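Local coordinates for protein piwi (Drosophila melanogaster, PDB 6KR6), which binds piRNAs and, as an Argonaute-family protein of the Piwi subfamily, mediates the repression of transposable elements, at residues I167-L177 and R375-L386; L570-D581 and Y593-Q603. All coordinates share one frame; numbering follows the deposited sequence.

Contact 1: I167-L177 and R375-L386; sequences ILRRSMKGLNL and RLQNTPESVKVL
S171 and S382 meet where helix 167-172 runs nearly antiparallel to helix 380-386, the short axes coming within 8.2 Å at 157°, and just beyond, the backbones draw closest at G174 and S382. The two serines are tied reciprocally. S382 OG donates to S171 O at 2.7 Å, while G174 N reaches the same oxygen from the opposite face of its carbonyl plane, so this buried acceptor is held by one bond from each segment. The return bond, S171 OG to S382 O, is longer at 3.2 Å and comes from above that carbonyl plane; S171 swings its hydroxyl opposite the backbone N (chi1 -176°), which turns it to S382 O and L386. Having no side chain, G174 can lie with its CA directly against S382 OG. The pairing is consistent with the contact of the two linkers, L1 and L2, known from Argonaute proteins. Apolar side chains fill in around the serines. L175 crosses L376 at about a right angle, CD1 to CD1 at 3.6 Å, and lays its other branch, CD2, beside S382 OG and T379 OG1. M172 brings SD to 3.5 Å from L376 CD1. Towards the other end, R170 passes obliquely over V385, R170 CG to V385 CG1 at 3.7 Å. R375, stretched out to its guanidinium, gives a weak bond from NH2 to L175 O at 3.3 Å while L177 covers one face of the group. T379 OG1 donates to R375 O, a carbonyl that T379 N grips from the opposite face of its plane. Strand 183-193 borders M172, L177 and R375, whereas L393 of strand 392-405 lies against L376 and L386.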
loop_
_atom_site.group_PDB
_atom_site.type_symbol
_atom_site.label_atom_id
_atom_site.label_comp_id
_atom_site.label_asym_id
_atom_site.label_seq_id
_atom_site.Cartn_x
_atom_site.Cartn_y
_atom_site.Cartn_z
ATOM N N ILE A 167 -2.638 -26.540 -7.167
ATOM C CA ILE A 167 -1.837 -27.579 -6.520
ATOM C C ILE A 167 -1.353 -27.105 -5.154
ATOM O O ILE A 167 -1.446 -27.825 -4.150
ATOM C CB ILE A 167 -0.659 -27.987 -7.422
ATOM C CG1 ILE A 167 -1.163 -28.708 -8.674
ATOM C CG2 ILE A 167 0.330 -28.852 -6.655
ATOM C CD1 ILE A 167 -0.083 -28.975 -9.697
ATOM N N LEU A 168 -0.829 -25.879 -5.096
ATOM C CA LEU A 168 -0.320 -25.362 -3.832
ATOM C C LEU A 168 -1.438 -25.147 -2.822
ATOM O O LEU A 168 -1.225 -25.348 -1.625
ATOM C CB LEU A 168 0.457 -24.068 -4.066
ATOM C CG LEU A 168 1.759 -24.245 -4.849
ATOM C CD1 LEU A 168 2.540 -22.942 -4.898
ATOM C CD2 LEU A 168 2.604 -25.362 -4.252
ATOM N N ARG A 169 -2.633 -24.757 -3.274
ATOM C CA ARG A 169 -3.762 -24.643 -2.353
ATOM C C ARG A 169 -4.172 -26.008 -1.816
ATOM O O ARG A 169 -4.475 -26.152 -0.623
ATOM C CB ARG A 169 -4.942 -23.960 -3.046
ATOM C CG ARG A 169 -4.736 -22.482 -3.342
ATOM C CD ARG A 169 -5.995 -21.858 -3.927
ATOM N NE ARG A 169 -7.100 -21.876 -2.973
ATOM C CZ ARG A 169 -8.336 -21.472 -3.249
ATOM N NH1 ARG A 169 -8.634 -21.017 -4.459
ATOM N NH2 ARG A 169 -9.276 -21.525 -2.315
ATOM N N ARG A 170 -4.189 -27.023 -2.685
ATOM C CA ARG A 170 -4.461 -28.385 -2.235
ATOM C C ARG A 170 -3.445 -28.829 -1.192
ATOM O O ARG A 170 -3.791 -29.536 -0.237
ATOM C CB ARG A 170 -4.457 -29.333 -3.434
ATOM C CG ARG A 170 -4.882 -30.759 -3.129
ATOM C CD ARG A 170 -4.829 -31.609 -4.390
ATOM N NE ARG A 170 -5.116 -33.016 -4.128
ATOM C CZ ARG A 170 -5.048 -33.974 -5.046
ATOM N NH1 ARG A 170 -4.700 -33.676 -6.291
ATOM N NH2 ARG A 170 -5.325 -35.229 -4.722
ATOM N N SER A 171 -2.184 -28.421 -1.354
ATOM C CA SER A 171 -1.170 -28.751 -0.354
ATOM C C SER A 171 -1.413 -27.995 0.950
ATOM O O SER A 171 -1.350 -28.578 2.038
ATOM C CB SER A 171 0.227 -28.448 -0.901
ATOM O OG SER A 171 1.226 -28.846 0.023
ATOM N N MET A 172 -1.688 -26.689 0.856
ATOM C CA MET A 172 -1.977 -25.891 2.045
ATOM C C MET A 172 -3.159 -26.452 2.821
ATOM O O MET A 172 -3.247 -26.267 4.040
ATOM C CB MET A 172 -2.261 -24.437 1.663
ATOM C CG MET A 172 -1.141 -23.734 0.924
ATOM S SD MET A 172 0.449 -23.811 1.759
ATOM C CE MET A 172 1.475 -22.949 0.573
ATOM N N LYS A 173 -4.085 -27.121 2.129
ATOM C CA LYS A 173 -5.219 -27.736 2.812
ATOM C C LYS A 173 -4.770 -28.754 3.853
ATOM O O LYS A 173 -5.471 -28.973 4.847
ATOM C CB LYS A 173 -6.151 -28.397 1.794
ATOM N N GLY A 174 -3.608 -29.382 3.650
ATOM C CA GLY A 174 -3.118 -30.346 4.620
ATOM C C GLY A 174 -2.782 -29.727 5.962
ATOM O O GLY A 174 -2.887 -30.388 6.999
ATOM N N LEU A 175 -2.377 -28.456 5.966
ATOM C CA LEU A 175 -2.075 -27.763 7.212
ATOM C C LEU A 175 -3.321 -27.449 8.027
ATOM O O LEU A 175 -3.192 -27.072 9.196
ATOM C CB LEU A 175 -1.316 -26.468 6.920
ATOM C CG LEU A 175 -0.052 -26.621 6.078
ATOM C CD1 LEU A 175 0.711 -25.309 6.029
ATOM C CD2 LEU A 175 0.811 -27.734 6.638
ATOM N N ASN A 176 -4.506 -27.596 7.439
ATOM C CA ASN A 176 -5.779 -27.308 8.096
ATOM C C ASN A 176 -5.790 -25.889 8.664
ATOM O O ASN A 176 -5.994 -25.659 9.858
ATOM C CB ASN A 176 -6.088 -28.344 9.178
ATOM C CG ASN A 176 -7.527 -28.276 9.651
ATOM O OD1 ASN A 176 -8.388 -27.718 8.971
ATOM N ND2 ASN A 176 -7.794 -28.844 10.821
ATOM N N LEU A 177 -5.549 -24.931 7.776
ATOM C CA LEU A 177 -5.635 -23.516 8.096
ATOM C C LEU A 177 -6.730 -22.886 7.249
ATOM O O LEU A 177 -6.938 -23.282 6.097
ATOM C CB LEU A 177 -4.301 -22.801 7.850
ATOM C CG LEU A 177 -3.099 -23.288 8.664
ATOM C CD1 LEU A 177 -1.879 -22.415 8.405
ATOM C CD2 LEU A 177 -3.435 -23.323 10.146
ATOM N N ARG A 375 6.772 -26.697 9.601
ATOM C CA ARG A 375 5.430 -27.202 9.876
ATOM C C ARG A 375 4.813 -27.815 8.627
ATOM O O ARG A 375 4.286 -28.934 8.664
ATOM C CB ARG A 375 4.535 -26.086 10.415
ATOM C CG ARG A 375 3.059 -26.456 10.376
ATOM C CD ARG A 375 2.166 -25.382 10.969
ATOM N NE ARG A 375 0.772 -25.818 10.985
ATOM C CZ ARG A 375 -0.213 -25.164 11.590
ATOM N NH1 ARG A 375 0.036 -24.035 12.239
ATOM N NH2 ARG A 375 -1.449 -25.641 11.550
ATOM N N LEU A 376 4.860 -27.090 7.506
ATOM C CA LEU A 376 4.331 -27.645 6.265
ATOM C C LEU A 376 5.102 -28.887 5.841
ATOM O O LEU A 376 4.527 -29.809 5.250
ATOM C CB LEU A 376 4.356 -26.590 5.159
ATOM C CG LEU A 376 3.685 -26.963 3.833
ATOM C CD1 LEU A 376 2.967 -25.765 3.254
ATOM C CD2 LEU A 376 4.701 -27.491 2.834
ATOM N N GLN A 377 6.399 -28.938 6.150
ATOM C CA GLN A 377 7.220 -30.074 5.751
ATOM C C GLN A 377 6.936 -31.303 6.604
ATOM O O GLN A 377 7.066 -32.433 6.122
ATOM C CB GLN A 377 8.697 -29.693 5.838
ATOM C CG GLN A 377 9.625 -30.565 5.013
ATOM C CD GLN A 377 9.638 -30.179 3.546
ATOM O OE1 GLN A 377 8.867 -29.327 3.106
ATOM N NE2 GLN A 377 10.526 -30.804 2.781
ATOM N N ASN A 378 6.562 -31.109 7.869
ATOM C CA ASN A 378 6.276 -32.238 8.746
ATOM C C ASN A 378 4.858 -32.766 8.584
ATOM O O ASN A 378 4.602 -33.926 8.927
ATOM C CB ASN A 378 6.515 -31.847 10.206
ATOM C CG ASN A 378 7.969 -31.519 10.492
ATOM O OD1 ASN A 378 8.875 -32.070 9.868
ATOM N ND2 ASN A 378 8.198 -30.616 11.439
ATOM N N THR A 379 3.942 -31.956 8.075
ATOM C CA THR A 379 2.567 -32.400 7.878
ATOM C C THR A 379 2.509 -33.411 6.740
ATOM O O THR A 379 2.812 -33.055 5.594
ATOM C CB THR A 379 1.659 -31.210 7.576
ATOM O OG1 THR A 379 1.676 -30.299 8.682
ATOM C CG2 THR A 379 0.229 -31.678 7.331
ATOM N N PRO A 380 2.130 -34.666 7.000
ATOM C CA PRO A 380 2.094 -35.655 5.912
ATOM C C PRO A 380 0.999 -35.394 4.899
ATOM O O PRO A 380 1.129 -35.827 3.748
ATOM C CB PRO A 380 1.863 -36.978 6.652
ATOM C CG PRO A 380 1.105 -36.578 7.872
ATOM C CD PRO A 380 1.648 -35.227 8.274
ATOM N N GLU A 381 -0.067 -34.688 5.282
ATOM C CA GLU A 381 -1.159 -34.429 4.350
ATOM C C GLU A 381 -0.732 -33.459 3.254
ATOM O O GLU A 381 -1.083 -33.646 2.083
ATOM C CB GLU A 381 -2.369 -33.899 5.118
ATOM C CG GLU A 381 -2.730 -34.755 6.328
ATOM C CD GLU A 381 -3.831 -34.152 7.179
ATOM O OE1 GLU A 381 -4.154 -32.962 6.985
ATOM O OE2 GLU A 381 -4.373 -34.874 8.044
ATOM N N SER A 382 0.030 -32.422 3.610
ATOM C CA SER A 382 0.545 -31.500 2.603
ATOM C C SER A 382 1.663 -32.141 1.789
ATOM O O SER A 382 1.734 -31.963 0.564
ATOM C CB SER A 382 1.044 -30.219 3.272
ATOM O OG SER A 382 0.047 -29.659 4.107
ATOM N N VAL A 383 2.548 -32.884 2.459
ATOM C CA VAL A 383 3.665 -33.529 1.779
ATOM C C VAL A 383 3.168 -34.567 0.785
ATOM O O VAL A 383 3.782 -34.770 -0.268
ATOM C CB VAL A 383 4.629 -34.141 2.815
ATOM C CG1 VAL A 383 5.652 -35.046 2.146
ATOM C CG2 VAL A 383 5.330 -33.036 3.581
ATOM N N LYS A 384 2.046 -35.225 1.083
ATOM C CA LYS A 384 1.479 -36.186 0.143
ATOM C C LYS A 384 1.066 -35.503 -1.155
ATOM O O LYS A 384 1.399 -35.967 -2.252
ATOM C CB LYS A 384 0.287 -36.899 0.784
ATOM N N VAL A 385 0.335 -34.390 -1.043
ATOM C CA VAL A 385 -0.075 -33.640 -2.226
ATOM C C VAL A 385 1.143 -33.149 -2.994
ATOM O O VAL A 385 1.194 -33.235 -4.228
ATOM C CB VAL A 385 -0.998 -32.472 -1.826
ATOM C CG1 VAL A 385 -1.267 -31.572 -3.022
ATOM C CG2 VAL A 385 -2.301 -32.999 -1.246
ATOM N N LEU A 386 2.149 -32.636 -2.281
ATOM C CA LEU A 386 3.339 -32.130 -2.959
ATOM C C LEU A 386 4.077 -33.244 -3.697
ATOM O O LEU A 386 4.518 -33.057 -4.837
ATOM C CB LEU A 386 4.266 -31.446 -1.958
ATOM C CG LEU A 386 3.888 -30.023 -1.548
ATOM C CD1 LEU A 386 4.927 -29.455 -0.595
ATOM C CD2 LEU A 386 3.738 -29.132 -2.772
#

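Contact 2: L570-D581 and Y593-Q603; sequences LPLSGLMTIGFD and YGALIASMDLQ. With ZN (zinc ion), chain N.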
loop_
_atom_site.group_PDB
_atom_site.type_symbol
_atom_site.label_atom_id
_atom_site.label_comp_id
_atom_site.label_asym_id
_atom_site.label_seq_id
_atom_site.Cartn_x
_atom_site.Cartn_y
_atom_site.Cartn_z
ATOM N N LEU A 570 21.365 16.411 -11.060
ATOM C CA LEU A 570 20.379 15.930 -12.030
ATOM C C LEU A 570 20.894 16.115 -13.450
ATOM O O LEU A 570 20.862 17.239 -13.982
ATOM C CB LEU A 570 19.053 16.662 -11.844
ATOM C CG LEU A 570 17.913 16.317 -12.804
ATOM C CD1 LEU A 570 17.518 14.856 -12.668
ATOM C CD2 LEU A 570 16.718 17.225 -12.559
ATOM N N PRO A 571 21.371 15.054 -14.109
ATOM C CA PRO A 571 21.896 15.178 -15.481
ATOM C C PRO A 571 20.820 14.974 -16.548
ATOM O O PRO A 571 20.916 14.090 -17.406
ATOM C CB PRO A 571 22.965 14.080 -15.516
ATOM C CG PRO A 571 22.398 13.009 -14.638
ATOM C CD PRO A 571 21.623 13.716 -13.543
ATOM N N LEU A 572 19.782 15.807 -16.500
ATOM C CA LEU A 572 18.709 15.756 -17.485
ATOM C C LEU A 572 18.151 17.157 -17.691
ATOM O O LEU A 572 18.032 17.933 -16.740
ATOM C CB LEU A 572 17.594 14.794 -17.059
ATOM C CG LEU A 572 17.757 13.338 -17.497
ATOM C CD1 LEU A 572 16.562 12.510 -17.052
ATOM C CD2 LEU A 572 17.943 13.251 -19.004
ATOM N N SER A 573 17.808 17.470 -18.939
ATOM C CA SER A 573 17.336 18.792 -19.327
ATOM C C SER A 573 15.854 18.734 -19.670
ATOM O O SER A 573 15.409 17.814 -20.367
ATOM C CB SER A 573 18.130 19.326 -20.524
ATOM O OG SER A 573 19.521 19.346 -20.254
ATOM N N GLY A 574 15.101 19.718 -19.190
ATOM C CA GLY A 574 13.678 19.793 -19.480
ATOM C C GLY A 574 12.858 18.636 -18.950
ATOM O O GLY A 574 11.948 18.161 -19.640
ATOM N N LEU A 575 13.153 18.174 -17.740
ATOM C CA LEU A 575 12.438 17.062 -17.129
ATOM C C LEU A 575 11.461 17.585 -16.087
ATOM O O LEU A 575 11.834 18.383 -15.220
ATOM C CB LEU A 575 13.414 16.074 -16.488
ATOM C CG LEU A 575 12.858 15.136 -15.412
ATOM C CD1 LEU A 575 11.764 14.229 -15.959
ATOM C CD2 LEU A 575 13.976 14.309 -14.794
ATOM N N MET A 576 10.217 17.134 -16.179
ATOM C CA MET A 576 9.190 17.416 -15.188
ATOM C C MET A 576 8.797 16.108 -14.522
ATOM O O MET A 576 8.337 15.179 -15.194
ATOM C CB MET A 576 7.980 18.090 -15.834
ATOM C CG MET A 576 6.689 17.985 -15.038
ATOM S SD MET A 576 5.526 19.253 -15.577
ATOM C CE MET A 576 3.972 18.567 -15.019
ATOM N N THR A 577 8.994 16.030 -13.211
ATOM C CA THR A 577 8.638 14.852 -12.435
ATOM C C THR A 577 7.295 15.092 -11.764
ATOM O O THR A 577 7.116 16.099 -11.071
ATOM C CB THR A 577 9.701 14.540 -11.381
ATOM O OG1 THR A 577 11.003 14.647 -11.968
ATOM C CG2 THR A 577 9.513 13.132 -10.844
ATOM N N ILE A 578 6.354 14.178 -11.976
ATOM C CA ILE A 578 5.012 14.294 -11.423
ATOM C C ILE A 578 4.791 13.176 -10.416
ATOM O O ILE A 578 5.136 12.016 -10.667
ATOM C CB ILE A 578 3.927 14.247 -12.514
ATOM C CG1 ILE A 578 4.245 15.215 -13.650
ATOM C CG2 ILE A 578 2.572 14.588 -11.920
ATOM C CD1 ILE A 578 3.233 15.154 -14.776
ATOM N N GLY A 579 4.215 13.536 -9.275
ATOM C CA GLY A 579 3.712 12.570 -8.321
ATOM C C GLY A 579 2.228 12.795 -8.108
ATOM O O GLY A 579 1.727 13.908 -8.265
ATOM N N PHE A 580 1.525 11.725 -7.750
ATOM C CA PHE A 580 0.077 11.789 -7.604
ATOM C C PHE A 580 -0.360 10.749 -6.585
ATOM O O PHE A 580 0.098 9.605 -6.637
ATOM C CB PHE A 580 -0.617 11.550 -8.952
ATOM C CG PHE A 580 -2.116 11.465 -8.864
ATOM C CD1 PHE A 580 -2.881 12.607 -8.707
ATOM C CD2 PHE A 580 -2.761 10.241 -8.961
ATOM C CE1 PHE A 580 -4.258 12.532 -8.629
ATOM C CE2 PHE A 580 -4.138 10.162 -8.887
ATOM C CZ PHE A 580 -4.887 11.310 -8.721
ATOM N N ASP A 581 -1.229 11.147 -5.658
ATOM C CA ASP A 581 -1.815 10.166 -4.748
ATOM C C ASP A 581 -3.221 10.602 -4.360
ATOM O O ASP A 581 -3.680 11.691 -4.708
ATOM C CB ASP A 581 -0.950 9.931 -3.499
ATOM C CG ASP A 581 -1.270 8.603 -2.804
ATOM O OD1 ASP A 581 -2.228 7.922 -3.230
ATOM O OD2 ASP A 581 -0.569 8.225 -1.842
ATOM N N TYR A 593 -9.826 12.729 -2.262
ATOM C CA TYR A 593 -9.056 13.855 -2.773
ATOM C C TYR A 593 -7.799 13.351 -3.466
ATOM O O TYR A 593 -7.063 12.530 -2.907
ATOM C CB TYR A 593 -8.693 14.825 -1.648
ATOM C CG TYR A 593 -9.894 15.513 -1.046
ATOM C CD1 TYR A 593 -10.460 16.623 -1.660
ATOM C CD2 TYR A 593 -10.468 15.049 0.128
ATOM C CE1 TYR A 593 -11.560 17.255 -1.116
ATOM C CE2 TYR A 593 -11.568 15.674 0.680
ATOM C CZ TYR A 593 -12.110 16.777 0.054
ATOM O OH TYR A 593 -13.207 17.408 0.594
ATOM N N GLY A 594 -7.571 13.836 -4.683
ATOM C CA GLY A 594 -6.375 13.531 -5.439
ATOM C C GLY A 594 -5.440 14.717 -5.514
ATOM O O GLY A 594 -5.840 15.818 -5.918
ATOM N N ALA A 595 -4.192 14.500 -5.108
ATOM C CA ALA A 595 -3.164 15.530 -5.075
ATOM C C ALA A 595 -2.084 15.215 -6.098
ATOM O O ALA A 595 -1.649 14.060 -6.228
ATOM C CB ALA A 595 -2.550 15.645 -3.679
ATOM N N LEU A 596 -1.654 16.257 -6.811
ATOM C CA LEU A 596 -0.674 16.157 -7.883
ATOM C C LEU A 596 0.421 17.193 -7.670
ATOM O O LEU A 596 0.135 18.388 -7.515
ATOM C CB LEU A 596 -1.329 16.356 -9.253
ATOM C CG LEU A 596 -0.415 16.166 -10.464
ATOM C CD1 LEU A 596 -0.988 15.113 -11.400
ATOM C CD2 LEU A 596 -0.197 17.481 -11.199
ATOM N N ILE A 597 1.668 16.726 -7.666
ATOM C CA ILE A 597 2.851 17.556 -7.488
ATOM C C ILE A 597 3.693 17.450 -8.751
ATOM O O ILE A 597 3.779 16.377 -9.354
ATOM C CB ILE A 597 3.670 17.123 -6.256
ATOM C CG1 ILE A 597 2.742 16.750 -5.094
ATOM C CG2 ILE A 597 4.649 18.215 -5.848
ATOM C CD1 ILE A 597 1.863 17.876 -4.602
ATOM N N ALA A 598 4.318 18.556 -9.146
ATOM C CA ALA A 598 5.053 18.606 -10.406
ATOM C C ALA A 598 6.288 19.479 -10.250
ATOM O O ALA A 598 6.180 20.643 -9.862
ATOM C CB ALA A 598 4.163 19.136 -11.530
ATOM N N SER A 599 7.453 18.922 -10.569
ATOM C CA SER A 599 8.685 19.694 -10.574
ATOM C C SER A 599 8.770 20.536 -11.845
ATOM O O SER A 599 8.006 20.355 -12.797
ATOM C CB SER A 599 9.900 18.778 -10.462
ATOM O OG SER A 599 10.307 18.312 -11.739
ATOM N N MET A 600 9.726 21.470 -11.859
ATOM C CA MET A 600 9.859 22.447 -12.941
ATOM C C MET A 600 11.326 22.550 -13.356
ATOM O O MET A 600 11.975 23.569 -13.111
ATOM C CB MET A 600 9.312 23.813 -12.522
ATOM C CG MET A 600 7.888 23.784 -12.018
ATOM S SD MET A 600 6.849 24.972 -12.882
ATOM C CE MET A 600 5.306 24.072 -12.913
ATOM N N ASP A 601 11.834 21.500 -13.999
ATOM C CA ASP A 601 13.196 21.480 -14.532
ATOM C C ASP A 601 14.198 21.852 -13.434
ATOM O O ASP A 601 14.729 22.963 -13.374
ATOM C CB ASP A 601 13.310 22.420 -15.737
ATOM C CG ASP A 601 14.558 22.172 -16.564
ATOM O OD1 ASP A 601 15.336 21.258 -16.217
ATOM O OD2 ASP A 601 14.755 22.888 -17.569
ATOM N N LEU A 602 14.422 20.871 -12.556
ATOM C CA LEU A 602 15.096 21.113 -11.285
ATOM C C LEU A 602 16.511 21.653 -11.449
ATOM O O LEU A 602 17.038 22.272 -10.518
ATOM C CB LEU A 602 15.111 19.828 -10.458
ATOM C CG LEU A 602 13.718 19.292 -10.125
ATOM C CD1 LEU A 602 13.808 17.952 -9.419
ATOM C CD2 LEU A 602 12.957 20.300 -9.278
ATOM N N GLN A 603 17.141 21.447 -12.608
ATOM C CA GLN A 603 18.495 21.956 -12.791
ATOM C C GLN A 603 18.527 23.468 -12.972
ATOM O O GLN A 603 19.592 24.072 -12.814
ATOM C CB GLN A 603 19.169 21.264 -13.978
ATOM C CG GLN A 603 18.499 21.486 -15.323
ATOM C CD GLN A 603 19.243 20.799 -16.456
ATOM O OE1 GLN A 603 19.010 21.083 -17.630
ATOM N NE2 GLN A 603 20.142 19.885 -16.103
HETATM ZN ZN ZN N . -1.557 6.441 -2.044
#
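S599 N donates to T577 O at 2.9 Å, and the return bond, from T577 N to S599 OG, is almost straight (3.0 Å, 177°). S599 places its hydroxyl between its own backbone N and carbonyl (chi1 86°), where the side chain stands in for a main-chain acceptor. Beyond it the antiparallel ladder is regular: G579 pairs with I597 and D581 with A595 through two hydrogen bonds each. On one face I578 CG2 packs at 3.6 Å against CD1 of L596, a residue whose CB lies at the edge of the F580 ring, and M576 extends CE to 3.5 Å from A598 CB. At the other end S573 OG donates to Q603 OE1, and D601 accepts a weak bond from G574 N at its OD1 (3.4 Å). Replacing D601 with an alanine removes the carboxylate, and G574 N would probably lose its weak partner, leaving the loop before strand 575-581 less firmly tied to the segment 593-603. This is the opening hairpin of the RNase H fold, with its aspartate on the first strand: D581, by similarity an active-site residue, chelates zinc through OD1 and OD2, each at 2.0 Å, and D652 OD1 also binds the ion. Strand 646-652 continues the sheet beside 575-581 and strand 608-614 beside 593-599, while helix 625-640 covers M576 and F580 and helix 779-795 meets D581, A595 and I597.

In the fold
Contacts 1 and 2 show one chain holding a helix pairing remote from the active site and a hairpin that carries a metal ligand. They follow one another along the chain and lie on opposite sides of its centre, with centres 49 Å apart and nearest atoms about 30 Å apart. Contact 1 gathers regions nearly two hundred residues apart, its segment 167-177 within the region that interacts with CBX5 and papi, and lies about 29 Å from the nucleic acid by nearest atoms. Contact 2, about 10 Å from the nucleic acid by nearest atoms, bridges only 11 residues yet reaches the metal centre at its D581 end, where the side chains of D581 and D652 lie about 3 Å apart.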